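Local coordinates for protein lactoylglutathione lyase (Pseudomonas aeruginosa, PDB 4MTS) that binds nickel as a two-chain member of the glyoxalase/bleomycin resistance/dioxygenase superfamily, at residues E18-T21 against R22-M26. Residues are numbered along the deposited sequence; the frame is centred on the assembly and turned at random.
Sequences EFYT and RALDM
Leu24 CD1 reaches both aromatic rings one turn back, touching Phe19 CE2 at 3.4 Å and Tyr20 CD1 at 3.7 Å, each obliquely. One methyl, CD1, serves both rings, an apolar tip suited to this buried place. On the other side of Tyr20, Met26 runs beside the ring in the same direction, its straight, unbranched chain carrying SD to 4.0 Å from Tyr20 CD1, an oblique Met-aromatic contact. Small Ala23 lets its methyl settle by Phe19 CD1.

The exposed flank is polar. Glu18 folds back at CG (chi2 -51°), bringing OE1 to the edge of the Arg22 guanidinium. This single oxygen is held by a fork, 2.6 Å from Arg22 NE and 2.8 Å from Arg22 NH2; both bonds of the salt bridge are weak, because one oxygen set between two N-H groups cannot lie straight ahead of either. The carboxylate plane is turned 62° from the guanidinium.

Behind these side chains the backbone widens. Arg22 N still bonds to Glu18 O, but Phe19 O receives only weak bonds from Ala23 N and Leu24 N, and Met26 N reaches Tyr20 O at 3.1 Å. Asp25, with positive phi (58°), turns the chain there, and its carboxylate forms a salt bridge with Arg88. Tyr20 sends its hydroxyl to Asp115, while Leu24 also packs on Val121 and Leu123, and Met26 on Ile77.

A pi-type widening followed by a residue of positive phi thus ends helix 13-23 and leads into strand 27-34. The helix joins edge strands 2-9 and 27-34 of one sheet, in the beta-alpha-beta-beta-beta module of the glyoxalase superfamily.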
# COMPACT_ATOMS: atom_id res chain seq x y z
N GLU A 18 -4.24 15.91 -7.47
CA GLU A 18 -4.47 16.16 -8.90
C GLU A 18 -4.08 14.91 -9.70
O GLU A 18 -4.82 14.51 -10.58
CB GLU A 18 -3.64 17.36 -9.36
CG GLU A 18 -4.10 18.69 -8.77
CD GLU A 18 -5.59 18.93 -8.93
OE1 GLU A 18 -6.05 18.98 -10.09
OE2 GLU A 18 -6.30 18.97 -7.90
N PHE A 19 -2.95 14.29 -9.37
CA PHE A 19 -2.54 13.06 -10.06
C PHE A 19 -3.56 11.95 -9.85
O PHE A 19 -4.00 11.35 -10.82
CB PHE A 19 -1.15 12.61 -9.57
CG PHE A 19 -0.72 11.26 -10.10
CD1 PHE A 19 -0.13 11.14 -11.36
CD2 PHE A 19 -0.86 10.11 -9.33
CE1 PHE A 19 0.26 9.88 -11.85
CE2 PHE A 19 -0.48 8.86 -9.82
CZ PHE A 19 0.09 8.75 -11.08
N TYR A 20 -3.85 11.59 -8.57
CA TYR A 20 -4.76 10.48 -8.32
C TYR A 20 -6.15 10.65 -8.89
O TYR A 20 -6.71 9.68 -9.40
CB TYR A 20 -4.77 10.08 -6.82
CG TYR A 20 -3.43 9.45 -6.47
CD1 TYR A 20 -3.14 8.14 -6.84
CD2 TYR A 20 -2.42 10.20 -5.89
CE1 TYR A 20 -1.89 7.57 -6.59
CE2 TYR A 20 -1.15 9.67 -5.67
CZ TYR A 20 -0.91 8.33 -5.99
OH TYR A 20 0.33 7.78 -5.74
N THR A 21 -6.68 11.89 -8.85
CA THR A 21 -8.03 12.12 -9.37
C THR A 21 -8.05 12.31 -10.88
O THR A 21 -8.97 11.82 -11.50
CB THR A 21 -8.75 13.30 -8.67
OG1 THR A 21 -8.02 14.50 -8.93
CG2 THR A 21 -8.93 13.08 -7.18
N ARG A 22 -7.10 13.08 -11.44
CA ARG A 22 -7.09 13.38 -12.88
C ARG A 22 -6.52 12.26 -13.74
O ARG A 22 -7.16 11.84 -14.70
CB ARG A 22 -6.34 14.68 -13.19
CG ARG A 22 -6.91 15.96 -12.62
CD ARG A 22 -6.24 17.14 -13.32
NE ARG A 22 -5.53 18.05 -12.42
CZ ARG A 22 -4.82 19.11 -12.81
NH1 ARG A 22 -4.70 19.40 -14.10
NH2 ARG A 22 -4.20 19.87 -11.92
N ALA A 23 -5.27 11.84 -13.45
CA ALA A 23 -4.64 10.78 -14.22
C ALA A 23 -5.27 9.41 -13.94
O ALA A 23 -5.42 8.60 -14.86
CB ALA A 23 -3.13 10.74 -13.95
N LEU A 24 -5.65 9.15 -12.68
CA LEU A 24 -6.19 7.83 -12.31
C LEU A 24 -7.68 7.72 -12.03
O LEU A 24 -8.15 6.64 -11.68
CB LEU A 24 -5.36 7.20 -11.17
CG LEU A 24 -3.89 6.90 -11.52
CD1 LEU A 24 -3.06 6.61 -10.24
CD2 LEU A 24 -3.78 5.72 -12.53
N ASP A 25 -8.45 8.82 -12.17
CA ASP A 25 -9.89 8.73 -11.98
C ASP A 25 -10.33 8.24 -10.61
O ASP A 25 -11.43 7.74 -10.45
CB ASP A 25 -10.62 8.00 -13.13
CG ASP A 25 -10.43 8.70 -14.46
OD1 ASP A 25 -10.58 9.95 -14.51
OD2 ASP A 25 -10.06 8.03 -15.43
N MET A 26 -9.48 8.41 -9.58
CA MET A 26 -9.94 8.08 -8.24
C MET A 26 -10.79 9.27 -7.78
O MET A 26 -10.75 10.34 -8.39
CB MET A 26 -8.74 8.00 -7.27
CG MET A 26 -7.99 6.70 -7.42
SD MET A 26 -6.72 6.60 -6.15
CE MET A 26 -5.78 5.14 -6.78
O HOH W 1 -12.11 11.46 -10.73
O HOH W 2 -11.07 12.12 -13.17